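Local coordinates for PfVFT1 (Plasmodium falciparum, PDB 5JKQ), which probably binds a small solute in the cleft between the two lobes of its Venus flytrap fold, at residues G101-V106 and D148-S153; I175-K180 and T274-Y279. The protein carries 3 engineered substitutions. All coordinates share one frame; numbering follows the deposited sequence.

Overall arrangement
Interaction 1 lies inside one lobe, where the first turn of helix 102-118 meets the loop after strand 146-147. Interaction 2 pairs two strands that run between the lobes. Their centres are about 10 Å apart, and the loop 148-153 joins them. Tyr150 O lies 2.6 Å from His276 ND1, a probable hydrogen bond, and Phe151 O lies 2.9 Å from Ser277 N, so the loop runs alongside the second strand of interaction 2. Trp103 of interaction 1 also meets the His276 ring edge-to-face. The strand near the presumed hinge is thus fastened to one lobe through backbone and side chain; the binding cleft is presumed to lie between the lobes.

Interaction 1: residues G101-V106 and D148-S153; sequences GFWPDV and DNYFLS
Trp103 lays its indole against Tyr150, and apolar contact dominates. Tyr150 CB sits 3.5 Å from the centroid of the Trp103 five-membered ring and only 9° off the normal, a CH-pi contact. Phe102 CE2 of the same helix touches the opposite face, so the indole is sandwiched. Tryptophan suits the place, offering a broad flat face to Tyr150 CB and one N-H to Tyr44. The backbone brings Tyr150 CB over the indole, and chi1 65° leads the phenol away from it, its OH reaching the backbone of Leu83. The two rings still pair edge-to-face, centroids 5.8 Å apart, the tyrosine presenting its edge. Further along the indole, Asn149 CB meets Trp103 CZ3 at 3.8 Å, and the branched Val106 places CG1 beside the Asn149 amide.

The loop is shaped by an Asx turn: Asp148 OD1 accepts from Tyr150 N at 3.1 Å through its anti lone pair, the short side chain setting that oxygen within range of the N-H two residues on. A water held by Asp148 OD1 (2.7 Å) and Asn149 ND2 (2.9 Å) lies against Trp103 O, but so close that this link across is doubtful. Tyr129 and Tyr94 hold Asp148 OD2; Tyr20 holds Asn149 OD1.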
# COMPACT_ATOMS: atom_id res chain seq x y z
N GLY A 101 12.49 -0.49 9.82
CA GLY A 101 12.43 -0.48 8.37
C GLY A 101 11.59 0.67 7.85
O GLY A 101 11.14 1.53 8.61
N PHE A 102 11.37 0.68 6.54
CA PHE A 102 10.70 1.79 5.87
C PHE A 102 9.28 2.02 6.37
O PHE A 102 8.95 3.10 6.87
CB PHE A 102 10.68 1.57 4.36
CG PHE A 102 9.86 2.59 3.62
CD1 PHE A 102 10.34 3.87 3.43
CD2 PHE A 102 8.62 2.26 3.11
CE1 PHE A 102 9.59 4.81 2.74
CE2 PHE A 102 7.86 3.19 2.43
CZ PHE A 102 8.35 4.47 2.24
N TRP A 103 8.43 1.00 6.24
CA TRP A 103 7.01 1.16 6.55
C TRP A 103 6.76 1.56 8.00
O TRP A 103 5.93 2.42 8.27
CB TRP A 103 6.26 -0.13 6.21
CG TRP A 103 6.00 -0.27 4.75
CD1 TRP A 103 6.52 -1.20 3.91
CD2 TRP A 103 5.17 0.59 3.95
NE1 TRP A 103 6.06 -0.99 2.63
CE2 TRP A 103 5.23 0.10 2.63
CE3 TRP A 103 4.39 1.71 4.21
CZ2 TRP A 103 4.54 0.70 1.58
CZ3 TRP A 103 3.70 2.30 3.17
CH2 TRP A 103 3.78 1.79 1.87
N PRO A 104 7.48 0.94 8.96
CA PRO A 104 7.40 1.45 10.33
C PRO A 104 7.85 2.91 10.43
O PRO A 104 7.19 3.70 11.12
CB PRO A 104 8.36 0.53 11.10
CG PRO A 104 8.35 -0.73 10.34
CD PRO A 104 8.21 -0.34 8.89
N ASP A 105 8.94 3.26 9.75
CA ASP A 105 9.44 4.63 9.78
C ASP A 105 8.43 5.61 9.19
O ASP A 105 8.35 6.76 9.63
CB ASP A 105 10.77 4.75 9.01
CG ASP A 105 11.97 4.38 9.86
OD1 ASP A 105 11.85 4.31 11.10
OD2 ASP A 105 13.05 4.17 9.27
N VAL A 106 7.68 5.17 8.18
CA VAL A 106 6.62 5.99 7.59
C VAL A 106 5.56 6.31 8.64
O VAL A 106 5.13 7.45 8.77
CB VAL A 106 5.97 5.28 6.38
CG1 VAL A 106 4.66 5.98 5.96
CG2 VAL A 106 6.94 5.23 5.21
N ASP A 148 -1.47 -0.78 9.64
CA ASP A 148 -0.25 -0.20 9.10
C ASP A 148 -0.55 0.35 7.70
O ASP A 148 -1.58 0.02 7.11
CB ASP A 148 0.87 -1.24 9.05
CG ASP A 148 2.24 -0.62 8.86
OD1 ASP A 148 2.51 -0.11 7.75
OD2 ASP A 148 3.04 -0.65 9.82
N ASN A 149 0.34 1.18 7.18
CA ASN A 149 0.12 1.80 5.87
C ASN A 149 0.45 0.88 4.69
O ASN A 149 0.06 1.17 3.56
CB ASN A 149 0.94 3.08 5.73
CG ASN A 149 0.61 4.11 6.79
OD1 ASN A 149 -0.48 4.70 6.78
ND2 ASN A 149 1.54 4.35 7.70
N TYR A 150 1.15 -0.22 4.94
CA TYR A 150 1.68 -1.03 3.84
C TYR A 150 0.60 -1.86 3.15
O TYR A 150 0.81 -2.34 2.04
CB TYR A 150 2.81 -1.95 4.33
CG TYR A 150 2.44 -3.02 5.33
CD1 TYR A 150 1.62 -4.09 4.98
CD2 TYR A 150 2.95 -3.00 6.62
CE1 TYR A 150 1.30 -5.08 5.89
CE2 TYR A 150 2.64 -3.98 7.54
CZ TYR A 150 1.81 -5.02 7.17
OH TYR A 150 1.50 -6.00 8.07
N PHE A 151 -0.54 -2.02 3.80
CA PHE A 151 -1.62 -2.85 3.27
C PHE A 151 -2.06 -2.38 1.89
O PHE A 151 -2.13 -1.18 1.62
CB PHE A 151 -2.81 -2.87 4.22
CG PHE A 151 -2.58 -3.71 5.44
CD1 PHE A 151 -2.85 -5.07 5.42
CD2 PHE A 151 -2.09 -3.15 6.61
CE1 PHE A 151 -2.64 -5.84 6.53
CE2 PHE A 151 -1.87 -3.92 7.72
CZ PHE A 151 -2.15 -5.27 7.69
N LEU A 152 -2.34 -3.34 1.01
CA LEU A 152 -2.75 -3.04 -0.35
C LEU A 152 -4.07 -2.28 -0.38
O LEU A 152 -4.94 -2.49 0.48
CB LEU A 152 -2.88 -4.33 -1.17
CG LEU A 152 -1.62 -5.19 -1.27
CD1 LEU A 152 -1.91 -6.43 -2.11
CD2 LEU A 152 -0.46 -4.41 -1.87
N SER A 153 -4.22 -1.42 -1.37
CA SER A 153 -5.45 -0.65 -1.55
C SER A 153 -6.58 -1.54 -2.08
O SER A 153 -7.74 -1.13 -2.09
CB SER A 153 -5.20 0.52 -2.51
OG SER A 153 -4.22 1.40 -1.99
O HOH W 1 3.63 2.29 7.48

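Interaction 2: residues I175-K180 and T274-Y279; sequences IKHSNK and TGHSAY
Thr274 OG1 is gripped by an amide and a water. Asn179 ND2 donates to Thr274 OG1 at 3.0 Å, nearly straight (173°) and with the hydroxyl oxygen in the amide plane. Water 2 lies 2.8 Å from Thr274 OG1, and it also joins Asn179 OD1 and His177 NE2. The amide is held at both ends, since ND2 also reaches Leu272 O and OD1 meets Asn214.

Asparagine suits this place because it offers a donor and an acceptor at once; threonine adds an apolar side to its hydroxyl. Thr274 CB packs over one face of the His177 imidazole, 3.9 Å from the ring centroid. His177 CG stands between its backbone N and carbonyl carbon (chi1 76°), which brings the ring alongside Thr274. His177 uses NE2 for water 2 and ND1 for His276 NE2, a hydrogen bond of 3.1 Å, the rings meeting rim to rim with planes 36° apart. His276 ND1 is hydrogen-bonded to Tyr150 O, so that ring is held at both nitrogens.

The backbones pair antiparallel: His177 N to Thr274 O 3.1 Å, Thr274 N to His177 O 2.8 Å, and His276 N to Ile175 O 2.7 Å. Between them, Gly275 faces Lys176 in a non-hydrogen-bonded pair, with Lys176 CG 4.1 Å from Gly275 CA. Two adjacent antiparallel strands running between lobes are consistent with the hinge of a Venus flytrap domain.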
# COMPACT_ATOMS: atom_id res chain seq x y z
N ILE A 175 0.95 5.92 -0.80
CA ILE A 175 2.21 5.41 -1.30
C ILE A 175 1.95 4.26 -2.27
O ILE A 175 1.16 3.36 -1.99
CB ILE A 175 3.12 4.93 -0.15
CG1 ILE A 175 3.48 6.12 0.74
CG2 ILE A 175 4.39 4.28 -0.68
CD1 ILE A 175 4.12 5.74 2.07
N LYS A 176 2.63 4.30 -3.41
CA LYS A 176 2.48 3.29 -4.45
C LYS A 176 3.82 2.70 -4.86
O LYS A 176 4.87 3.31 -4.65
CB LYS A 176 1.80 3.90 -5.69
CG LYS A 176 0.57 4.74 -5.40
CD LYS A 176 -0.03 5.27 -6.69
CE LYS A 176 -1.08 6.33 -6.43
NZ LYS A 176 -2.38 5.99 -7.07
N HIS A 177 3.78 1.50 -5.44
CA HIS A 177 4.91 0.97 -6.19
C HIS A 177 4.40 0.54 -7.56
O HIS A 177 3.21 0.24 -7.72
CB HIS A 177 5.59 -0.19 -5.44
CG HIS A 177 4.85 -1.49 -5.50
ND1 HIS A 177 4.07 -1.94 -4.46
CD2 HIS A 177 4.79 -2.44 -6.46
CE1 HIS A 177 3.55 -3.12 -4.78
NE2 HIS A 177 3.98 -3.44 -5.99
N SER A 178 5.29 0.54 -8.54
CA SER A 178 4.89 0.25 -9.92
C SER A 178 5.11 -1.21 -10.27
O SER A 178 5.79 -1.95 -9.55
CB SER A 178 5.67 1.15 -10.88
OG SER A 178 5.11 1.09 -12.18
N ASN A 179 4.53 -1.63 -11.39
CA ASN A 179 4.66 -2.99 -11.89
C ASN A 179 5.40 -3.02 -13.22
O ASN A 179 4.93 -2.47 -14.21
CB ASN A 179 3.28 -3.64 -12.03
CG ASN A 179 2.57 -3.78 -10.71
OD1 ASN A 179 2.68 -4.81 -10.04
ND2 ASN A 179 1.83 -2.75 -10.32
N LYS A 180 6.56 -3.66 -13.23
CA LYS A 180 7.37 -3.75 -14.44
C LYS A 180 6.99 -4.99 -15.23
O LYS A 180 6.49 -5.97 -14.67
CB LYS A 180 8.86 -3.76 -14.09
CG LYS A 180 9.27 -2.59 -13.20
CD LYS A 180 10.77 -2.57 -12.97
CE LYS A 180 11.16 -1.48 -11.99
NZ LYS A 180 10.73 -0.12 -12.43
N THR A 274 0.47 -0.16 -7.90
CA THR A 274 -0.16 -0.87 -6.80
C THR A 274 -0.11 0.05 -5.58
O THR A 274 0.97 0.36 -5.08
CB THR A 274 0.55 -2.21 -6.50
OG1 THR A 274 0.47 -3.06 -7.65
CG2 THR A 274 -0.08 -2.92 -5.30
N GLY A 275 -1.28 0.49 -5.13
CA GLY A 275 -1.36 1.44 -4.03
C GLY A 275 -1.31 0.79 -2.66
O GLY A 275 -1.65 -0.38 -2.49
N HIS A 276 -0.86 1.57 -1.67
CA HIS A 276 -0.86 1.16 -0.27
C HIS A 276 -1.63 2.16 0.57
O HIS A 276 -1.47 3.37 0.39
CB HIS A 276 0.57 1.03 0.26
CG HIS A 276 1.42 0.07 -0.51
ND1 HIS A 276 1.38 -1.29 -0.31
CD2 HIS A 276 2.34 0.28 -1.48
CE1 HIS A 276 2.24 -1.88 -1.13
NE2 HIS A 276 2.84 -0.95 -1.84
N SER A 277 -2.47 1.67 1.48
CA SER A 277 -3.27 2.55 2.33
C SER A 277 -3.53 1.96 3.71
O SER A 277 -3.40 0.75 3.92
CB SER A 277 -4.60 2.87 1.64
OG SER A 277 -5.28 1.69 1.27
N ALA A 278 -3.89 2.82 4.65
CA ALA A 278 -4.30 2.39 5.98
C ALA A 278 -5.81 2.21 6.01
O ALA A 278 -6.53 2.84 5.22
CB ALA A 278 -3.86 3.40 7.03
N TYR A 279 -6.29 1.36 6.90
CA TYR A 279 -7.72 1.09 7.02
C TYR A 279 -8.24 1.45 8.41
O TYR A 279 -7.53 1.32 9.41
CB TYR A 279 -8.01 -0.38 6.70
CG TYR A 279 -7.89 -0.69 5.22
CD1 TYR A 279 -6.67 -1.03 4.65
CD2 TYR A 279 -9.00 -0.63 4.38
CE1 TYR A 279 -6.55 -1.30 3.30
CE2 TYR A 279 -8.89 -0.91 3.03
CZ TYR A 279 -7.67 -1.24 2.50
OH TYR A 279 -7.57 -1.51 1.15
O HOH W 2 2.37 -5.08 -7.49